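Local coordinates for cyanuric acid amidohydrolase (Azorhizobium caulinodans, PDB 4NQ3), which hydrolyses cyanuric acid, opening its s-triazine ring to give carboxybiuret, which spontaneously loses carbon dioxide to become biuret, at residues V155-L160 / L186-S191; A112-L117 / A132-R137; G217-R222 / H253-D258; G33-F38 / F93-G98. One frame throughout, in Å; residues are numbered along the deposited sequence.

Contact 1: V155-L160 / L186-S191; sequences VKCPLL and LSRGAS. With BR8 (barbituric acid), chain C.
The carbonyl oxygen of P158 is gripped by two hydroxyls, that of S187 from the helix across and that of S227 from the neighbouring strand. The contact lies inside a beta-alpha-beta crossover: strand 150-157 runs parallel to strand 223-227, and helix 180-199 packs over both on the way between them. S187 OG donates to P158 O over 2.9 Å, approaching from above the carbonyl plane rather than along a lone pair. A first torsion of 180° swings the S187 hydroxyl away from its backbone N toward the strand end, where Q127 is a further hydrogen-bond partner. C157 carries the middle of the contact, its SG lying 3.1 Å from S187 OG and its CB against S191 OG. At the far end V155 CG1 rests on S191 CB at 4.0 Å. The strand thus has two jobs: V155 and C157 face the helix, while the intervening catalytic K156 points away and hydrogen-bonds the nucleophile S226. The helix contributes R188, whose chain bends at chi3 (-61°) to bring NH1 to barbituric acid O8 at 3.0 Å, in the guanidinium plane; its NE is held by a salt bridge to E337. Within the helix, S187 O accepts from S191 OG and S191 N, one turn on, which reach it from opposite faces of its carbonyl plane.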
loop_
_atom_site.group_PDB
_atom_site.type_symbol
_atom_site.label_atom_id
_atom_site.label_comp_id
_atom_site.label_asym_id
_atom_site.label_seq_id
_atom_site.Cartn_x
_atom_site.Cartn_y
_atom_site.Cartn_z
ATOM N N VAL A 155 0.722 22.515 15.751
ATOM C CA VAL A 155 1.293 23.253 14.639
ATOM C C VAL A 155 1.057 22.489 13.340
ATOM O O VAL A 155 1.281 21.281 13.271
ATOM C CB VAL A 155 2.799 23.510 14.828
ATOM C CG1 VAL A 155 3.452 23.975 13.529
ATOM C CG2 VAL A 155 2.995 24.528 15.892
ATOM N N LYS A 156 0.585 23.198 12.320
ATOM C CA LYS A 156 0.476 22.639 10.990
ATOM C C LYS A 156 1.647 23.172 10.190
ATOM O O LYS A 156 1.818 24.384 10.095
ATOM C CB LYS A 156 -0.839 23.035 10.340
ATOM C CG LYS A 156 -1.086 22.339 9.024
ATOM C CD LYS A 156 -1.469 20.933 9.267
ATOM C CE LYS A 156 -1.093 20.034 8.116
ATOM N NZ LYS A 156 -1.316 18.591 8.455
ATOM N N CYS A 157 2.483 22.288 9.654
ATOM C CA CYS A 157 3.682 22.756 8.954
ATOM C C CYS A 157 3.777 22.173 7.554
ATOM O O CYS A 157 3.151 21.163 7.258
ATOM C CB CYS A 157 4.938 22.384 9.734
ATOM S SG CYS A 157 4.995 20.597 10.081
ATOM N N PRO A 158 4.614 22.774 6.705
ATOM C CA PRO A 158 4.698 22.377 5.300
ATOM C C PRO A 158 5.561 21.150 5.107
ATOM O O PRO A 158 5.945 20.545 6.110
ATOM C CB PRO A 158 5.319 23.610 4.630
ATOM C CG PRO A 158 6.114 24.236 5.681
ATOM C CD PRO A 158 5.364 24.015 6.965
ATOM N N LEU A 159 5.802 20.763 3.852
ATOM C CA LEU A 159 6.705 19.659 3.529
ATOM C C LEU A 159 7.302 19.910 2.159
ATOM O O LEU A 159 6.952 20.886 1.502
ATOM C CB LEU A 159 5.971 18.317 3.564
ATOM C CG LEU A 159 4.744 18.159 2.646
ATOM C CD1 LEU A 159 5.149 17.985 1.187
ATOM C CD2 LEU A 159 3.884 17.013 3.093
ATOM N N LEU A 160 8.170 19.015 1.711
ATOM C CA LEU A 160 8.771 19.141 0.386
ATOM C C LEU A 160 8.309 18.044 -0.586
ATOM O O LEU A 160 8.188 16.864 -0.231
ATOM C CB LEU A 160 10.296 19.107 0.488
ATOM C CG LEU A 160 10.933 20.204 1.337
ATOM C CD1 LEU A 160 12.437 20.071 1.315
ATOM C CD2 LEU A 160 10.523 21.568 0.811
ATOM N N LEU A 186 11.364 16.253 9.263
ATOM C CA LEU A 186 12.207 17.412 9.545
ATOM C C LEU A 186 11.315 18.606 9.875
ATOM O O LEU A 186 11.568 19.371 10.816
ATOM C CB LEU A 186 13.131 17.737 8.353
ATOM C CG LEU A 186 14.254 16.705 8.185
ATOM C CD1 LEU A 186 15.069 16.872 6.947
ATOM C CD2 LEU A 186 15.099 16.776 9.378
ATOM N N SER A 187 10.260 18.773 9.089
ATOM C CA SER A 187 9.394 19.909 9.310
ATOM C C SER A 187 8.683 19.795 10.668
ATOM O O SER A 187 8.581 20.793 11.399
ATOM C CB SER A 187 8.390 20.063 8.179
ATOM O OG SER A 187 7.576 21.190 8.459
ATOM N N ARG A 188 8.191 18.599 11.006
ATOM C CA ARG A 188 7.568 18.409 12.311
ATOM C C ARG A 188 8.598 18.673 13.405
ATOM O O ARG A 188 8.310 19.347 14.398
ATOM C CB ARG A 188 6.990 16.989 12.473
ATOM C CG ARG A 188 5.720 16.662 11.694
ATOM C CD ARG A 188 5.189 15.267 12.044
ATOM N NE ARG A 188 6.178 14.257 11.700
ATOM C CZ ARG A 188 6.088 13.445 10.647
ATOM N NH1 ARG A 188 5.031 13.509 9.847
ATOM N NH2 ARG A 188 7.044 12.556 10.398
ATOM N N GLY A 189 9.807 18.157 13.199
ATOM C CA GLY A 189 10.870 18.261 14.178
ATOM C C GLY A 189 11.295 19.689 14.439
ATOM O O GLY A 189 11.407 20.095 15.601
ATOM N N ALA A 190 11.556 20.445 13.371
ATOM C CA ALA A 190 11.939 21.846 13.517
ATOM C C ALA A 190 10.837 22.641 14.206
ATOM O O ALA A 190 11.096 23.424 15.103
ATOM C CB ALA A 190 12.274 22.454 12.195
ATOM N N SER A 191 9.600 22.425 13.794
ATOM C CA SER A 191 8.475 23.066 14.454
ATOM C C SER A 191 8.399 22.714 15.934
ATOM O O SER A 191 8.137 23.573 16.771
ATOM C CB SER A 191 7.172 22.665 13.772
ATOM O OG SER A 191 7.171 23.149 12.445
HETATM N N1 BR8 C . 0.485 14.790 8.638
HETATM C C2 BR8 C . -0.742 14.228 8.581
HETATM O O2 BR8 C . -1.464 14.519 7.646
HETATM N N3 BR8 C . -1.148 13.348 9.544
HETATM C C4 BR8 C . -0.309 12.989 10.630
HETATM O O4 BR8 C . -0.706 12.190 11.471
HETATM C C5 BR8 C . 1.085 13.585 10.833
HETATM C C6 BR8 C . 1.378 14.527 9.673
HETATM O O8 BR8 C . 2.451 15.086 9.626
#

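Contact 2: A112-L117 / A132-R137; sequences AHTPDL and AQAVRR. With SO4 (sulfate ion), chain F.
A strand end meets the helix that follows it here, in a partly buried contact of small side chains with one arginine at its exposed margin: A112, H113 and T114 touch A134 and R137. A112 and H113 end strand 106-113, an outer strand of its sheet, and A134 and R137 lie one turn apart on helix 125-141. The helix can come close because alanines meet where the two pass. A112 CB sits 3.4 Å from the carbonyl oxygen of A134, and T114 CG2 lies against A134 CB at 3.5 Å. The threonine methyl is turned to the helix while OG1, held between its backbone N and carbonyl carbon (chi1 79°), bonds P115 O and also H234. On the exposed side R137 reaches back across the strand end. Its chain folds at chi3 so that the guanidinium passes over A134 CA with one face, and NH1 donates to H113 O at 2.9 Å, tilted about 15° from both the carbonyl and the guanidinium planes. The same NH1 also binds O1 of a sulfate, probably from the crystallisation liquor, at 2.7 Å. Another of its oxygens, O4, lies at the edge of the H113 ring, whose NE2 is bonded to E73 O, in the loop before strand 75-80. Beneath, T114 and A134 both touch I236 of strand 235-242, which lies between strands 106-113 and 150-157. A helix linking two parallel strands across an antiparallel one is the mark of a split beta-alpha-beta crossover.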
loop_
_atom_site.group_PDB
_atom_site.type_symbol
_atom_site.label_atom_id
_atom_site.label_comp_id
_atom_site.label_asym_id
_atom_site.label_seq_id
_atom_site.Cartn_x
_atom_site.Cartn_y
_atom_site.Cartn_z
ATOM N N ALA A 112 -2.250 31.710 15.859
ATOM C CA ALA A 112 -1.292 32.561 15.166
ATOM C C ALA A 112 -0.936 31.903 13.838
ATOM O O ALA A 112 -1.081 30.688 13.695
ATOM C CB ALA A 112 -0.051 32.788 16.006
ATOM N N HIS A 113 -0.456 32.707 12.887
ATOM C CA HIS A 113 -0.110 32.268 11.528
ATOM C C HIS A 113 1.324 32.659 11.271
ATOM O O HIS A 113 1.936 33.374 12.077
ATOM C CB HIS A 113 -1.021 32.931 10.495
ATOM C CG HIS A 113 -2.468 32.711 10.781
ATOM N ND1 HIS A 113 -3.265 31.868 10.032
ATOM C CD2 HIS A 113 -3.249 33.181 11.784
ATOM C CE1 HIS A 113 -4.484 31.851 10.550
ATOM N NE2 HIS A 113 -4.499 32.638 11.615
ATOM N N THR A 114 1.872 32.223 10.152
ATOM C CA THR A 114 3.197 32.689 9.798
ATOM C C THR A 114 3.281 32.958 8.305
ATOM O O THR A 114 2.424 32.525 7.523
ATOM C CB THR A 114 4.303 31.690 10.174
ATOM O OG1 THR A 114 4.356 30.641 9.193
ATOM C CG2 THR A 114 4.096 31.139 11.561
ATOM N N PRO A 115 4.298 33.724 7.905
ATOM C CA PRO A 115 4.476 33.910 6.472
ATOM C C PRO A 115 4.897 32.592 5.869
ATOM O O PRO A 115 5.258 31.660 6.610
ATOM C CB PRO A 115 5.609 34.928 6.381
ATOM C CG PRO A 115 5.718 35.508 7.750
ATOM C CD PRO A 115 5.336 34.417 8.678
ATOM N N ASP A 116 4.944 32.550 4.547
ATOM C CA ASP A 116 5.419 31.377 3.863
ATOM C C ASP A 116 6.821 31.032 4.354
ATOM O O ASP A 116 7.584 31.903 4.790
ATOM C CB ASP A 116 5.385 31.620 2.366
ATOM C CG ASP A 116 3.997 31.397 1.780
ATOM O OD1 ASP A 116 3.032 31.244 2.585
ATOM O OD2 ASP A 116 3.874 31.394 0.522
ATOM N N LEU A 117 7.126 29.742 4.338
ATOM C CA LEU A 117 8.420 29.231 4.773
ATOM C C LEU A 117 9.289 28.901 3.576
ATOM O O LEU A 117 8.945 27.988 2.811
ATOM C CB LEU A 117 8.230 27.971 5.617
ATOM C CG LEU A 117 9.504 27.227 6.003
ATOM C CD1 LEU A 117 10.289 28.020 7.025
ATOM C CD2 LEU A 117 9.191 25.818 6.495
ATOM N N ALA A 132 8.707 29.435 16.636
ATOM C CA ALA A 132 8.888 29.937 17.994
ATOM C C ALA A 132 8.241 31.300 18.172
ATOM O O ALA A 132 7.544 31.542 19.164
ATOM C CB ALA A 132 10.343 30.012 18.328
ATOM N N GLN A 133 8.477 32.189 17.207
ATOM C CA GLN A 133 7.906 33.529 17.229
ATOM C C GLN A 133 6.388 33.434 17.195
ATOM O O GLN A 133 5.707 34.112 17.967
ATOM C CB GLN A 133 8.436 34.380 16.070
ATOM C CG GLN A 133 9.716 35.179 16.417
ATOM C CD GLN A 133 10.585 35.550 15.186
ATOM O OE1 GLN A 133 10.192 35.343 14.025
ATOM N NE2 GLN A 133 11.792 36.065 15.452
ATOM N N ALA A 134 5.855 32.627 16.274
ATOM C CA ALA A 134 4.410 32.442 16.182
ATOM C C ALA A 134 3.789 31.890 17.475
ATOM O O ALA A 134 2.734 32.364 17.930
ATOM C CB ALA A 134 4.079 31.531 15.034
ATOM N N VAL A 135 4.452 30.908 18.086
ATOM C CA VAL A 135 3.929 30.328 19.318
ATOM C C VAL A 135 3.878 31.360 20.432
ATOM O O VAL A 135 2.959 31.333 21.259
ATOM C CB VAL A 135 4.750 29.146 19.798
ATOM C CG1 VAL A 135 4.203 28.654 21.104
ATOM C CG2 VAL A 135 4.701 28.050 18.773
ATOM N N ARG A 136 4.845 32.279 20.454
ATOM C CA ARG A 136 4.810 33.342 21.457
ATOM C C ARG A 136 3.573 34.227 21.210
ATOM O O ARG A 136 2.815 34.518 22.148
ATOM C CB ARG A 136 6.108 34.149 21.448
ATOM C CG ARG A 136 7.283 33.437 22.127
ATOM C CD ARG A 136 8.586 34.208 21.895
ATOM N NE ARG A 136 9.806 33.436 22.183
ATOM C CZ ARG A 136 10.800 33.247 21.304
ATOM N NH1 ARG A 136 10.729 33.771 20.078
ATOM N NH2 ARG A 136 11.874 32.540 21.645
ATOM N N ARG A 137 3.345 34.613 19.953
ATOM C CA ARG A 137 2.165 35.394 19.585
ATOM C C ARG A 137 0.872 34.710 19.979
ATOM O O ARG A 137 0.022 35.325 20.608
ATOM C CB ARG A 137 2.148 35.686 18.085
ATOM C CG ARG A 137 2.986 36.892 17.682
ATOM C CD ARG A 137 2.878 37.182 16.202
ATOM N NE ARG A 137 3.887 36.434 15.469
ATOM C CZ ARG A 137 3.637 35.706 14.393
ATOM N NH1 ARG A 137 2.394 35.611 13.933
ATOM N NH2 ARG A 137 4.623 35.061 13.790
HETATM S S SO4 F . -0.634 36.315 13.706
HETATM O O1 SO4 F . 0.204 36.890 14.762
HETATM O O2 SO4 F . -0.769 37.233 12.574
HETATM O O3 SO4 F . 0.003 35.097 13.216
HETATM O O4 SO4 F . -1.961 36.028 14.259
#

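Contact 3: G217-R222 / H253-D258; sequences GLWSAR and HGVMAD
R222 lays its aliphatic arm, not its charge, on the H253 ring, although guanidinium and imidazole planes are only 13° apart. CG stands 4.1 Å from the ring centroid, over the face and offset toward the rim, a CH-pi contact. The guanidinium is drawn off to a salt bridge with E201, and R222 NE stays 4.5 Å from H253 NE2. The histidine is set for this by its first torsion (chi1 85°), which holds CG between backbone N and carbonyl carbon, and by a hydrogen bond from ring to ring with H151 through ND1. Replacing this histidine by an alanine removes the ring, and would probably deprive R222 CG and CD of the surface they rest on and leave H151 ND1 without its mate. Further along, the contact is purely apolar: V255 CG2 meets A221 CB at 3.5 Å and W219 CZ3 at 4.2 Å. No hydrogen bond joins the two segments. Within the loop an ST turn forms, S220 OG accepting from R222 N at 2.7 Å, with E201 a second partner of the hydroxyl. W219 and V255 both touch P341, a magnesium-binding residue. The loop before strand 223-227 is assigned by prediction to repeating unit B and strand 249-256 to unit C, so this is an inter-repeat seam of the kind expected where three like units are set around a central active site.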
loop_
_atom_site.group_PDB
_atom_site.type_symbol
_atom_site.label_atom_id
_atom_site.label_comp_id
_atom_site.label_asym_id
_atom_site.label_seq_id
_atom_site.Cartn_x
_atom_site.Cartn_y
_atom_site.Cartn_z
ATOM N N GLY A 217 16.957 13.644 22.228
ATOM C CA GLY A 217 16.949 13.902 23.660
ATOM C C GLY A 217 16.391 15.277 23.956
ATOM O O GLY A 217 15.872 15.525 25.038
ATOM N N LEU A 218 16.467 16.166 22.968
ATOM C CA LEU A 218 15.795 17.456 23.020
ATOM C C LEU A 218 14.360 17.268 22.565
ATOM O O LEU A 218 14.127 16.893 21.416
ATOM C CB LEU A 218 16.484 18.457 22.103
ATOM C CG LEU A 218 17.988 18.602 22.274
ATOM C CD1 LEU A 218 18.525 19.407 21.129
ATOM C CD2 LEU A 218 18.311 19.252 23.601
ATOM N N TRP A 219 13.401 17.487 23.457
ATOM C CA TRP A 219 12.008 17.412 23.063
ATOM C C TRP A 219 11.112 18.237 23.967
ATOM O O TRP A 219 11.484 18.592 25.086
ATOM C CB TRP A 219 11.507 15.963 23.024
ATOM C CG TRP A 219 11.749 15.144 24.257
ATOM C CD1 TRP A 219 12.802 14.296 24.484
ATOM C CD2 TRP A 219 10.911 15.065 25.425
ATOM N NE1 TRP A 219 12.670 13.707 25.721
ATOM C CE2 TRP A 219 11.523 14.165 26.318
ATOM C CE3 TRP A 219 9.705 15.671 25.800
ATOM C CZ2 TRP A 219 10.970 13.856 27.560
ATOM C CZ3 TRP A 219 9.160 15.359 27.043
ATOM C CH2 TRP A 219 9.796 14.462 27.904
ATOM N N SER A 220 9.937 18.562 23.436
ATOM C CA SER A 220 8.891 19.264 24.169
ATOM C C SER A 220 7.831 18.285 24.649
ATOM O O SER A 220 7.474 17.338 23.939
ATOM C CB SER A 220 8.239 20.336 23.291
ATOM O OG SER A 220 6.949 20.648 23.787
ATOM N N ALA A 221 7.308 18.522 25.841
ATOM C CA ALA A 221 6.194 17.721 26.338
ATOM C C ALA A 221 4.853 18.267 25.827
ATOM O O ALA A 221 3.790 17.740 26.164
ATOM C CB ALA A 221 6.206 17.691 27.862
ATOM N N ARG A 222 4.891 19.316 25.017
ATOM C CA ARG A 222 3.639 19.923 24.640
ATOM C C ARG A 222 3.462 20.112 23.143
ATOM O O ARG A 222 2.345 20.376 22.668
ATOM C CB ARG A 222 3.496 21.246 25.379
ATOM C CG ARG A 222 2.916 20.972 26.750
ATOM C CD ARG A 222 3.249 22.003 27.774
ATOM N NE ARG A 222 4.667 22.018 28.084
ATOM C CZ ARG A 222 5.237 23.002 28.757
ATOM N NH1 ARG A 222 4.490 24.000 29.199
ATOM N NH2 ARG A 222 6.539 22.995 28.994
ATOM N N HIS A 253 -2.686 17.343 30.367
ATOM C CA HIS A 253 -1.820 16.659 29.401
ATOM C C HIS A 253 -0.769 15.823 30.096
ATOM O O HIS A 253 -0.489 16.022 31.276
ATOM C CB HIS A 253 -1.102 17.653 28.487
ATOM C CG HIS A 253 0.163 18.185 29.081
ATOM N ND1 HIS A 253 0.178 19.206 30.009
ATOM C CD2 HIS A 253 1.456 17.817 28.901
ATOM C CE1 HIS A 253 1.429 19.455 30.366
ATOM N NE2 HIS A 253 2.223 18.625 29.709
ATOM N N GLY A 254 -0.130 14.948 29.326
ATOM C CA GLY A 254 0.939 14.102 29.822
ATOM C C GLY A 254 1.763 13.576 28.664
ATOM O O GLY A 254 1.426 13.817 27.504
ATOM N N VAL A 255 2.849 12.868 28.966
ATOM C CA VAL A 255 3.692 12.326 27.913
ATOM C C VAL A 255 3.702 10.816 27.932
ATOM O O VAL A 255 4.091 10.220 28.909
ATOM C CB VAL A 255 5.127 12.817 28.039
ATOM C CG1 VAL A 255 5.994 12.197 26.942
ATOM C CG2 VAL A 255 5.166 14.325 27.950
HETATM N N MSE A 256 3.271 10.191 26.852
HETATM C CA MSE A 256 3.402 8.755 26.737
HETATM C C MSE A 256 4.869 8.375 26.566
HETATM O O MSE A 256 5.537 8.853 25.641
HETATM C CB MSE A 256 2.592 8.245 25.563
HETATM C CG MSE A 256 1.109 8.488 25.690
HETATM SE SE MSE A 256 0.192 7.841 24.070
HETATM C CE MSE A 256 0.248 5.902 24.479
ATOM N N ALA A 257 5.361 7.515 27.456
ATOM C CA ALA A 257 6.753 7.086 27.436
ATOM C C ALA A 257 7.013 6.243 26.191
ATOM O O ALA A 257 8.082 6.325 25.567
ATOM C CB ALA A 257 7.069 6.325 28.676
ATOM N N ASP A 258 6.022 5.432 25.834
ATOM C CA ASP A 258 6.044 4.703 24.569
ATOM C C ASP A 258 4.617 4.481 24.031
ATOM O O ASP A 258 3.641 5.033 24.561
ATOM C CB ASP A 258 6.791 3.375 24.708
ATOM C CG ASP A 258 6.259 2.514 25.825
ATOM O OD1 ASP A 258 5.040 2.580 26.099
ATOM O OD2 ASP A 258 7.070 1.769 26.434
#

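Contact 4: G33-F38 / F93-G98; sequences GILAIF and FERAEG. With SO4 (sulfate ion), chain D.
Two rings make the tight end of this strand pairing: F93 pushes its edge into the face of F38, with CE2 3.4 Å above the plane and over the ring centre. The ring planes are 61° apart, an edge-to-face stack that both residues enter with CG anti to the carbonyl carbon (chi1 -65° for F38, -70° for F93). Around the pair, V237 packs on F38 and L239 on F93, so the ring pair packs against strand 235-242. Were F38 reduced to a leucine, the F93 edge would probably lose the flat face it points into, and a gap would be likely to open beside V237. The backbones are locked as well. F93 N donates to A36 O at 2.9 Å, and F93 O takes L35 N at 2.8 Å together with a weak bond from A36 N. L35 and A36 thus both stand opposite F93, a classic beta bulge in the antiparallel pairing of the two inner strands, 34-41 and 89-97, of a four-stranded mixed sheet. Beyond the bulge I34 faces E94, whose carboxylate is taken by A30 N and H7 NE2. The solvent side is looser. R95 is exposed, and its bent chain lays one guanidinium face over L35 CD2, which stands 4.0 Å above the plane and toward the edge of the group. In that plane NH2 and NH1 hold a sulfate, probably from the crystallisation liquor, with NH2 2.7 Å from O3; R111 NE binds the same anion.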
loop_
_atom_site.group_PDB
_atom_site.type_symbol
_atom_site.label_atom_id
_atom_site.label_comp_id
_atom_site.label_asym_id
_atom_site.label_seq_id
_atom_site.Cartn_x
_atom_site.Cartn_y
_atom_site.Cartn_z
ATOM N N GLY A 33 -16.676 33.712 16.272
ATOM C CA GLY A 33 -15.849 33.270 17.379
ATOM C C GLY A 33 -15.054 32.005 17.121
ATOM O O GLY A 33 -14.457 31.429 18.037
ATOM N N ILE A 34 -15.057 31.546 15.876
ATOM C CA ILE A 34 -14.297 30.357 15.535
ATOM C C ILE A 34 -12.822 30.718 15.446
ATOM O O ILE A 34 -12.427 31.527 14.612
ATOM C CB ILE A 34 -14.757 29.746 14.220
ATOM C CG1 ILE A 34 -16.151 29.165 14.369
ATOM C CG2 ILE A 34 -13.811 28.667 13.779
ATOM C CD1 ILE A 34 -16.641 28.510 13.086
ATOM N N LEU A 35 -12.020 30.135 16.328
ATOM C CA LEU A 35 -10.586 30.371 16.334
ATOM C C LEU A 35 -9.832 29.389 15.446
ATOM O O LEU A 35 -8.963 29.806 14.669
ATOM C CB LEU A 35 -10.030 30.311 17.751
ATOM C CG LEU A 35 -10.533 31.476 18.576
ATOM C CD1 LEU A 35 -9.889 31.465 19.935
ATOM C CD2 LEU A 35 -10.175 32.737 17.841
ATOM N N ALA A 36 -10.126 28.095 15.574
ATOM C CA ALA A 36 -9.384 27.094 14.812
ATOM C C ALA A 36 -10.229 25.876 14.585
ATOM O O ALA A 36 -11.129 25.606 15.359
ATOM C CB ALA A 36 -8.094 26.707 15.536
ATOM N N ILE A 37 -9.941 25.132 13.524
ATOM C CA ILE A 37 -10.564 23.833 13.338
ATOM C C ILE A 37 -9.515 22.741 13.155
ATOM O O ILE A 37 -8.664 22.856 12.286
ATOM C CB ILE A 37 -11.494 23.816 12.142
ATOM C CG1 ILE A 37 -12.523 24.932 12.231
ATOM C CG2 ILE A 37 -12.253 22.522 12.109
ATOM C CD1 ILE A 37 -13.449 24.932 11.034
ATOM N N PHE A 38 -9.548 21.702 13.992
ATOM C CA PHE A 38 -8.693 20.530 13.781
ATOM C C PHE A 38 -9.481 19.490 13.028
ATOM O O PHE A 38 -10.698 19.425 13.158
ATOM C CB PHE A 38 -8.213 19.902 15.089
ATOM C CG PHE A 38 -7.296 20.772 15.911
ATOM C CD1 PHE A 38 -6.977 22.056 15.519
ATOM C CD2 PHE A 38 -6.749 20.282 17.091
ATOM C CE1 PHE A 38 -6.139 22.837 16.296
ATOM C CE2 PHE A 38 -5.919 21.055 17.858
ATOM C CZ PHE A 38 -5.615 22.334 17.460
ATOM N N PHE A 93 -12.847 24.886 17.572
ATOM C CA PHE A 93 -12.489 25.665 18.760
ATOM C C PHE A 93 -13.058 27.068 18.652
ATOM O O PHE A 93 -12.621 27.844 17.789
ATOM C CB PHE A 93 -10.973 25.739 18.902
ATOM C CG PHE A 93 -10.335 24.435 19.277
ATOM C CD1 PHE A 93 -10.270 24.035 20.608
ATOM C CD2 PHE A 93 -9.788 23.613 18.305
ATOM C CE1 PHE A 93 -9.670 22.823 20.959
ATOM C CE2 PHE A 93 -9.186 22.399 18.641
ATOM C CZ PHE A 93 -9.125 22.002 19.974
ATOM N N GLU A 94 -14.010 27.400 19.522
ATOM C CA GLU A 94 -14.712 28.678 19.470
ATOM C C GLU A 94 -14.425 29.501 20.708
ATOM O O GLU A 94 -14.301 28.955 21.781
ATOM C CB GLU A 94 -16.216 28.420 19.350
ATOM C CG GLU A 94 -17.105 29.650 19.216
ATOM C CD GLU A 94 -18.591 29.290 19.245
ATOM O OE1 GLU A 94 -18.886 28.098 19.485
ATOM O OE2 GLU A 94 -19.461 30.178 19.040
ATOM N N ARG A 95 -14.280 30.808 20.563
ATOM C CA ARG A 95 -14.199 31.701 21.718
ATOM C C ARG A 95 -15.546 32.428 21.878
ATOM O O ARG A 95 -16.025 33.041 20.928
ATOM C CB ARG A 95 -13.053 32.707 21.533
ATOM C CG ARG A 95 -12.895 33.747 22.640
ATOM C CD ARG A 95 -11.727 34.699 22.374
ATOM N NE ARG A 95 -11.926 35.416 21.121
ATOM C CZ ARG A 95 -10.944 35.894 20.353
ATOM N NH1 ARG A 95 -9.671 35.717 20.707
ATOM N NH2 ARG A 95 -11.232 36.531 19.211
ATOM N N ALA A 96 -16.158 32.373 23.060
ATOM C CA ALA A 96 -17.439 33.043 23.287
ATOM C C ALA A 96 -17.328 33.926 24.537
ATOM O O ALA A 96 -16.314 33.862 25.218
ATOM C CB ALA A 96 -18.552 32.037 23.427
ATOM N N GLU A 97 -18.343 34.742 24.852
ATOM C CA GLU A 97 -18.249 35.657 26.006
ATOM C C GLU A 97 -19.231 35.266 27.112
ATOM O O GLU A 97 -20.412 35.067 26.859
ATOM C CB GLU A 97 -18.487 37.128 25.615
ATOM C CG GLU A 97 -17.783 37.606 24.362
ATOM C CD GLU A 97 -18.461 37.088 23.094
ATOM O OE1 GLU A 97 -19.586 36.550 23.208
ATOM O OE2 GLU A 97 -17.880 37.209 21.987
ATOM N N GLY A 98 -18.726 35.152 28.339
ATOM C CA GLY A 98 -19.540 34.831 29.497
ATOM C C GLY A 98 -19.582 36.011 30.440
ATOM O O GLY A 98 -19.385 37.145 30.009
HETATM S S SO4 D . -7.583 36.974 17.905
HETATM O O1 SO4 D . -7.119 38.187 17.222
HETATM O O2 SO4 D . -7.282 37.003 19.345
HETATM O O3 SO4 D . -9.033 36.844 17.702
HETATM O O4 SO4 D . -6.865 35.838 17.316
#

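From the N terminus the four contacts close in series, none nested in or crossing another. Contact 4 ends a loop of 54 residues and joins the inner strands of the first sheet, in the first of the predicted units. Strand 106-113 then leads into contact 2, which closes the shortest loop and sets helix 125-141 on the second sheet. The next strand, 150-157, opens contact 1, where helix 180-199 joins the same sheet; P158 CG of contact 1 touches L117 CD2 of contact 2 at 3.6 Å. Contact 3 comes last and alone bridges two of the predicted units, B and C, while contacts 1 and 4 lie on opposite sides of the chain's centre.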